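Local coordinates for putative esterase/lipase/thioesterase (Silicibacter sp., PDB 2PBL), which is a putative esterase, lipase or thioesterase of the alpha/beta-hydrolase fold, probably hydrolysing ester or thioester bonds, at residues D6-G11 with L176-N181; V107-I112 with I192-V197. All coordinates share one frame; numbering follows the deposited sequence.

Both contacts join an earlier part of the chain to the connection between strands 160-166 and 206-212, which holds the short helices 181-184 and 188-193. Along the chain the segments alternate: 6-11, 107-112, 176-181, 192-197. Contact 1 brings the N-terminal loop ahead of helix 20-35 against the loop leading into helix 181-184; contact 2 brings the start of helix 109-126 against the end of helix 188-193. Their centres lie about 17 Å apart, with nearest atoms about 7 Å, so the two are separate. The connection after strand 160-166 is thus met at two successive places, once by the N-terminal loop and once by a helix of the alpha/beta-hydrolase core.

Contact 1. Residues D6-G11 with L176-N181; sequences DAYANG and LRTSMN
Y8 meets T178 and M180, a selenomethionine, through two methyl groups that approach different parts of the tyrosine. The T178 methyl, CG2, lies 4.1 Å from Y8 CD1 and comes at the ring obliquely, while the two side chains cross at about a right angle. Nearer the backbone of the same tyrosine, the terminal methyl CE of M180 reaches Y8 CB, also at 4.1 Å, so this second touch falls on the stem and not on the ring. The M180 chain runs extended through chi2 and bends about the CG-SE bond (chi3 -76°), which carries CE to the tyrosine. At T178 the first torsion sets CG2 anti to the carbonyl carbon and puts OG1 between the backbone N and the carbonyl carbon (chi1 74°); the methyl is left for the ring while the hydroxyl hydrogen-bonds L175 O. No hydrogen bond crosses between the segments, and the contact is small and apolar, burying 93 Å² in all. Each side is shaped by a type I beta turn: D6 to A9, closed by A9 N to D6 O at 3.2 Å, and T178 to N181, closed by N181 N to T178 O at 3.0 Å. The second turn carries T178 and M180 two residues apart, both with their CB directed toward 6-11. The far end of Y8 is held separately, its OH hydrogen-bonded to Q222, and its side chain also touches A218 of helix 217-230. The Y8 side chain comes close to S137, H242 and E215 but makes no contact with them; their arrangement is consistent with a Ser-His-Glu catalytic triad. The pairing is thus one of loop against loop, an N-terminal segment packed beside the probable active-site region of an alpha/beta hydrolase.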
ATOM      1  N   ASP A   6       6.777  10.500 -18.786  1.00 22.28           N
ATOM      2  CA  ASP A   6       6.045   9.508 -19.572  1.00 22.75           C
ATOM      3  C   ASP A   6       6.247   8.084 -19.011  1.00 20.15           C
ATOM      4  O   ASP A   6       5.308   7.304 -18.986  1.00 21.79           O
ATOM      5  CB  ASP A   6       6.480   9.535 -21.039  1.00 23.62           C
ATOM      6  CG  ASP A   6       5.709   8.534 -21.882  1.00 28.27           C
ATOM      7  OD1 ASP A   6       4.465   8.624 -21.964  1.00 36.89           O
ATOM      8  OD2 ASP A   6       6.359   7.653 -22.457  1.00 41.04           O
ATOM      9  N   ALA A   7       7.478   7.775 -18.599  1.00 19.51           N
ATOM     10  CA  ALA A   7       7.862   6.482 -18.012  1.00 20.61           C
ATOM     11  C   ALA A   7       7.032   6.126 -16.761  1.00 20.68           C
ATOM     12  O   ALA A   7       6.604   4.981 -16.597  1.00 18.01           O
ATOM     13  CB  ALA A   7       9.320   6.492 -17.679  1.00 20.06           C
ATOM     14  N   TYR A   8       6.763   7.123 -15.911  1.00 20.23           N
ATOM     15  CA  TYR A   8       5.956   6.915 -14.699  1.00 20.16           C
ATOM     16  C   TYR A   8       4.441   7.171 -14.842  1.00 20.66           C
ATOM     17  O   TYR A   8       3.676   7.082 -13.879  1.00 20.94           O
ATOM     18  CB  TYR A   8       6.594   7.702 -13.525  1.00 19.83           C
ATOM     19  CG  TYR A   8       7.785   6.965 -13.048  1.00 18.85           C
ATOM     20  CD1 TYR A   8       9.056   7.198 -13.604  1.00 19.54           C
ATOM     21  CD2 TYR A   8       7.659   5.957 -12.091  1.00 19.12           C
ATOM     22  CE1 TYR A   8      10.161   6.475 -13.207  1.00 23.00           C
ATOM     23  CE2 TYR A   8       8.755   5.247 -11.693  1.00 12.77           C
ATOM     24  CZ  TYR A   8      10.009   5.495 -12.255  1.00 21.94           C
ATOM     25  OH  TYR A   8      11.106   4.757 -11.894  1.00 16.92           O
ATOM     26  N   ALA A   9       3.988   7.458 -16.063  1.00 21.61           N
ATOM     27  CA  ALA A   9       2.594   7.729 -16.296  1.00 22.29           C
ATOM     28  C   ALA A   9       1.912   6.389 -16.495  1.00 23.17           C
ATOM     29  O   ALA A   9       2.278   5.654 -17.423  1.00 24.49           O
ATOM     30  CB  ALA A   9       2.435   8.620 -17.530  1.00 23.39           C
ATOM     31  N   ASN A  10       0.963   6.052 -15.623  1.00 22.95           N
ATOM     32  CA  ASN A  10       0.210   4.814 -15.753  1.00 22.82           C
ATOM     33  C   ASN A  10      -1.042   4.950 -16.602  1.00 22.50           C
ATOM     34  O   ASN A  10      -1.204   4.241 -17.595  1.00 23.43           O
ATOM     35  CB  ASN A  10      -0.132   4.250 -14.367  1.00 24.42           C
ATOM     36  CG  ASN A  10       1.114   3.837 -13.582  1.00 21.02           C
ATOM     37  OD1 ASN A  10       1.930   3.014 -14.043  1.00 19.60           O
ATOM     38  ND2 ASN A  10       1.276   4.429 -12.382  1.00 21.41           N
ATOM     39  N   GLY A  11      -1.928   5.847 -16.186  1.00 22.60           N
ATOM     40  CA  GLY A  11      -3.195   6.106 -16.872  1.00 26.03           C
ATOM     41  C   GLY A  11      -3.156   6.250 -18.380  1.00 25.73           C
ATOM     42  O   GLY A  11      -3.984   5.682 -19.065  1.00 26.36           O
ATOM     43  N   LEU A 176      13.052  12.180  -9.039  1.00 18.82           N
ATOM     44  CA  LEU A 176      13.677  13.504  -9.059  1.00 21.20           C
ATOM     45  C   LEU A 176      13.689  14.030 -10.487  1.00 23.24           C
ATOM     46  O   LEU A 176      13.781  15.227 -10.721  1.00 22.40           O
ATOM     47  CB  LEU A 176      15.108  13.437  -8.522  1.00 21.39           C
ATOM     48  CG  LEU A 176      15.290  12.838  -7.116  1.00 29.89           C
ATOM     49  CD1 LEU A 176      16.732  12.991  -6.688  1.00 34.07           C
ATOM     50  CD2 LEU A 176      14.354  13.429  -6.082  1.00 24.68           C
ATOM     51  N   ARG A 177      13.552  13.113 -11.432  1.00 22.88           N
ATOM     52  CA  ARG A 177      13.464  13.446 -12.838  1.00 22.96           C
ATOM     53  C   ARG A 177      12.025  13.403 -13.362  1.00 21.59           C
ATOM     54  O   ARG A 177      11.804  13.171 -14.538  1.00 24.81           O
ATOM     55  CB  ARG A 177      14.420  12.543 -13.612  1.00 23.03           C
ATOM     56  CG  ARG A 177      15.844  12.635 -13.111  1.00 26.59           C
ATOM     57  CD  ARG A 177      16.811  12.266 -14.205  1.00 41.18           C
ATOM     58  NE  ARG A 177      16.651  10.876 -14.622  1.00 46.99           N
ATOM     59  CZ  ARG A 177      16.719  10.424 -15.880  1.00 49.67           C
ATOM     60  NH1 ARG A 177      16.844  11.235 -16.932  1.00 51.62           N
ATOM     61  NH2 ARG A 177      16.566   9.127 -16.097  1.00 50.75           N
ATOM     62  N   THR A 178      11.043  13.663 -12.488  1.00 21.65           N
ATOM     63  CA  THR A 178       9.641  13.768 -12.865  1.00 21.36           C
ATOM     64  C   THR A 178       9.048  15.076 -12.296  1.00 22.35           C
ATOM     65  O   THR A 178       9.465  15.573 -11.240  1.00 22.91           O
ATOM     66  CB  THR A 178       8.769  12.587 -12.343  1.00 23.37           C
ATOM     67  OG1 THR A 178       8.559  12.719 -10.918  1.00 20.83           O
ATOM     68  CG2 THR A 178       9.390  11.217 -12.701  1.00 23.20           C
ATOM     69  N   SER A 179       8.053  15.613 -12.984  1.00 21.78           N
ATOM     70  CA  SER A 179       7.370  16.806 -12.533  1.00 20.95           C
ATOM     71  C   SER A 179       6.683  16.619 -11.184  1.00 22.38           C
ATOM     72  O   SER A 179       6.377  17.596 -10.503  1.00 23.01           O
ATOM     73  CB  SER A 179       6.324  17.218 -13.564  1.00 24.02           C
ATOM     74  OG  SER A 179       6.933  17.373 -14.841  1.00 25.92           O
HETATM   75  N   MSE A 180       6.416  15.371 -10.792  1.00 19.04           N
HETATM   76  CA  MSE A 180       5.788  15.114  -9.498  1.00 18.57           C
HETATM   77  C   MSE A 180       6.705  15.557  -8.377  1.00 17.41           C
HETATM   78  O   MSE A 180       6.237  15.812  -7.260  1.00 21.16           O
HETATM   79  CB  MSE A 180       5.452  13.644  -9.349  1.00 15.19           C
HETATM   80  CG  MSE A 180       4.377  13.143 -10.271  1.00 18.74           C
HETATM   81 SE   MSE A 180       4.111  11.231  -9.920  0.75 22.08          SE
HETATM   82  CE  MSE A 180       5.608  10.590 -10.757  1.00 19.53           C
ATOM     83  N   ASN A 181       8.000  15.698  -8.657  1.00 19.59           N
ATOM     84  CA  ASN A 181       8.922  16.192  -7.633  1.00 19.34           C
ATOM     85  C   ASN A 181       8.715  17.677  -7.251  1.00 23.49           C
ATOM     86  O   ASN A 181       9.249  18.141  -6.232  1.00 23.72           O
ATOM     87  CB  ASN A 181      10.354  15.958  -7.967  1.00 15.44           C
ATOM     88  CG  ASN A 181      11.231  15.954  -6.718  1.00 21.74           C
ATOM     89  OD1 ASN A 181      10.837  15.419  -5.664  1.00 28.22           O
ATOM     90  ND2 ASN A 181      12.423  16.494  -6.826  1.00 21.06           N
TER

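Contact 2. Residues V107-I112 with I192-V197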
ATOM      1  N   VAL A 107       2.609  17.711   2.958  1.00 16.34           N
ATOM      2  CA  VAL A 107       3.628  16.996   3.708  1.00 17.34           C
ATOM      3  C   VAL A 107       4.698  16.424   2.769  1.00 17.14           C
ATOM      4  O   VAL A 107       4.581  16.507   1.527  1.00 17.27           O
ATOM      5  CB  VAL A 107       2.996  15.866   4.580  1.00 20.05           C
ATOM      6  CG1 VAL A 107       2.013  16.471   5.543  1.00 17.19           C
ATOM      7  CG2 VAL A 107       2.340  14.770   3.739  1.00 24.06           C
ATOM      8  N   ARG A 108       5.756  15.878   3.353  1.00 17.12           N
ATOM      9  CA  ARG A 108       6.779  15.241   2.576  1.00 18.76           C
ATOM     10  C   ARG A 108       6.510  13.742   2.680  1.00 16.47           C
ATOM     11  O   ARG A 108       5.802  13.274   3.589  1.00 15.33           O
ATOM     12  CB  ARG A 108       8.164  15.539   3.109  1.00 19.30           C
ATOM     13  CG  ARG A 108       8.603  16.997   3.011  1.00 22.93           C
ATOM     14  CD  ARG A 108       9.965  17.196   3.674  1.00 30.73           C
ATOM     15  NE  ARG A 108      10.984  16.406   2.991  1.00 30.14           N
ATOM     16  CZ  ARG A 108      11.608  16.793   1.888  1.00 35.16           C
ATOM     17  NH1 ARG A 108      11.348  17.984   1.332  1.00 37.62           N
ATOM     18  NH2 ARG A 108      12.492  15.975   1.339  1.00 31.68           N
ATOM     19  N   ILE A 109       7.064  13.006   1.726  1.00 15.78           N
ATOM     20  CA  ILE A 109       6.941  11.553   1.722  1.00 12.53           C
ATOM     21  C   ILE A 109       7.448  10.963   3.044  1.00 14.48           C
ATOM     22  O   ILE A 109       6.850  10.025   3.593  1.00 13.43           O
ATOM     23  CB  ILE A 109       7.688  10.931   0.523  1.00 12.44           C
ATOM     24  CG1 ILE A 109       6.945  11.245  -0.781  1.00 15.54           C
ATOM     25  CG2 ILE A 109       7.866   9.411   0.714  1.00 11.95           C
ATOM     26  CD1 ILE A 109       7.721  10.844  -2.014  1.00 16.60           C
ATOM     27  N   SER A 110       8.565  11.474   3.540  1.00 14.25           N
ATOM     28  CA  SER A 110       9.079  10.973   4.841  1.00 16.03           C
ATOM     29  C   SER A 110       8.085  11.134   5.989  1.00 13.66           C
ATOM     30  O   SER A 110       8.063  10.334   6.933  1.00 17.17           O
ATOM     31  CB  SER A 110      10.416  11.616   5.202  1.00 15.72           C
ATOM     32  OG  SER A 110      10.265  13.008   5.437  1.00 19.38           O
ATOM     33  N   GLU A 111       7.302  12.203   5.947  1.00 12.92           N
ATOM     34  CA  GLU A 111       6.240  12.411   6.941  1.00 15.22           C
ATOM     35  C   GLU A 111       5.104  11.425   6.719  1.00 12.82           C
ATOM     36  O   GLU A 111       4.447  10.982   7.652  1.00 15.14           O
ATOM     37  CB  GLU A 111       5.660  13.822   6.854  1.00 18.09           C
ATOM     38  CG  GLU A 111       6.650  14.915   7.088  1.00 26.67           C
ATOM     39  CD  GLU A 111       5.996  16.267   7.002  1.00 32.41           C
ATOM     40  OE1 GLU A 111       5.316  16.681   7.989  1.00 32.51           O
ATOM     41  OE2 GLU A 111       6.169  16.890   5.942  1.00 18.77           O
ATOM     42  N   ILE A 112       4.824  11.113   5.456  1.00 12.67           N
ATOM     43  CA  ILE A 112       3.797  10.126   5.168  1.00 10.08           C
ATOM     44  C   ILE A 112       4.170   8.750   5.734  1.00 11.52           C
ATOM     45  O   ILE A 112       3.354   8.009   6.308  1.00 10.34           O
ATOM     46  CB  ILE A 112       3.503  10.006   3.635  1.00 12.15           C
ATOM     47  CG1 ILE A 112       3.031  11.361   3.067  1.00 12.88           C
ATOM     48  CG2 ILE A 112       2.382   8.950   3.425  1.00  9.30           C
ATOM     49  CD1 ILE A 112       2.791  11.372   1.580  1.00 16.21           C
ATOM     50  N   ILE A 192      16.948   8.899  -1.408  1.00 19.29           N
ATOM     51  CA  ILE A 192      17.706   7.758  -0.894  1.00 20.13           C
ATOM     52  C   ILE A 192      17.197   7.354   0.475  1.00 18.37           C
ATOM     53  O   ILE A 192      16.900   6.187   0.706  1.00 17.69           O
ATOM     54  CB  ILE A 192      19.233   8.087  -0.794  1.00 20.80           C
ATOM     55  CG1 ILE A 192      19.825   8.260  -2.179  1.00 27.28           C
ATOM     56  CG2 ILE A 192      20.048   6.954  -0.073  1.00 22.83           C
ATOM     57  CD1 ILE A 192      21.093   9.102  -2.161  1.00 33.91           C
ATOM     58  N   ALA A 193      17.120   8.316   1.396  1.00 16.77           N
ATOM     59  CA  ALA A 193      16.640   8.040   2.741  1.00 16.86           C
ATOM     60  C   ALA A 193      15.292   7.306   2.749  1.00 13.43           C
ATOM     61  O   ALA A 193      15.051   6.442   3.596  1.00 14.16           O
ATOM     62  CB  ALA A 193      16.483   9.325   3.500  1.00 16.85           C
ATOM     63  N   GLU A 194      14.422   7.672   1.817  1.00 15.63           N
ATOM     64  CA  GLU A 194      13.077   7.067   1.744  1.00 13.81           C
ATOM     65  C   GLU A 194      12.923   5.889   0.761  1.00 15.69           C
ATOM     66  O   GLU A 194      11.807   5.419   0.558  1.00 14.11           O
ATOM     67  CB  GLU A 194      12.002   8.112   1.481  1.00 16.51           C
ATOM     68  CG  GLU A 194      11.686   8.943   2.736  1.00 18.07           C
ATOM     69  CD  GLU A 194      11.204   8.103   3.848  1.00 11.41           C
ATOM     70  OE1 GLU A 194      10.408   7.202   3.569  1.00 14.24           O
ATOM     71  OE2 GLU A 194      11.660   8.275   5.024  1.00  3.66           O
ATOM     72  N   SER A 195      14.029   5.407   0.203  1.00 14.57           N
ATOM     73  CA  SER A 195      13.999   4.326  -0.751  1.00 13.23           C
ATOM     74  C   SER A 195      14.173   2.975  -0.053  1.00 13.13           C
ATOM     75  O   SER A 195      15.184   2.720   0.561  1.00 13.59           O
ATOM     76  CB  SER A 195      15.105   4.473  -1.800  1.00 15.37           C
ATOM     77  OG  SER A 195      14.954   5.674  -2.537  1.00 14.83           O
ATOM     78  N   PRO A 196      13.175   2.099  -0.160  1.00 11.93           N
ATOM     79  CA  PRO A 196      13.235   0.741   0.350  1.00 13.48           C
ATOM     80  C   PRO A 196      14.471  -0.058  -0.101  1.00 14.83           C
ATOM     81  O   PRO A 196      14.984  -0.854   0.668  1.00 15.10           O
ATOM     82  CB  PRO A 196      11.930   0.150  -0.206  1.00 11.65           C
ATOM     83  CG  PRO A 196      11.050   1.282  -0.221  1.00 12.61           C
ATOM     84  CD  PRO A 196      11.825   2.391  -0.673  1.00 13.45           C
ATOM     85  N   VAL A 197      14.974   0.163  -1.321  1.00 17.18           N
ATOM     86  CA  VAL A 197      16.168  -0.563  -1.745  1.00 16.31           C
ATOM     87  C   VAL A 197      17.376  -0.246  -0.852  1.00 15.31           C
ATOM     88  O   VAL A 197      18.280  -1.063  -0.760  1.00 18.38           O
ATOM     89  CB  VAL A 197      16.578  -0.321  -3.226  1.00 19.13           C
ATOM     90  CG1 VAL A 197      15.539  -0.787  -4.133  1.00 18.30           C
ATOM     91  CG2 VAL A 197      16.946   1.145  -3.474  1.00 16.47           C
TER
HETATM   92  O   HOH W   1       9.888   8.578   7.590  1.00 19.25           O
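This is a contact between two helix ends, mostly van der Waals and joined by one water: the first turn of helix 109-126 meets E194, the residue that leaves helical geometry just after helix 188-193. The carboxylate of E194 lies along the backbone and CB of S110, with OE2 3.6 Å from S110 CB and CD 3.7 Å from S110 CA. Its bend at chi2 (-60°) folds the acid alongside the serine, and the aliphatic CG also comes to 4.3 Å from I109 CG2. No direct hydrogen bond links the segments. A water makes the polar link instead, donating to S110 O at 2.6 Å and to E194 OE2 at 3.1 Å. The other oxygen, OE1, is taken by a salt bridge from R145 NE and a hydrogen bond with T113 OG1, so both oxygens of this buried carboxylate have partners; the arginine would be expected to favour its ionised form. Within 107-112, R108 is the N-cap residue: R108 N donates to E111 OE2 at 2.8 Å from above the E111 carboxylate plane, 39° out of it, while its carbonyl accepts I112 N. An acid at N3 thus accepts the N-cap N-H, the half of a capping box that the acid makes. Around the contact, helix 138-145 supplies R145 to E194 and H141, whose NE2 bonds E194 O and which the side chains of I109 and P196 touch. I112 packs on L142 of the same helix, and P196 and V197 continue onto helix 217-230, placing E194 where helices 109-126, 138-145 and 188-193 come together.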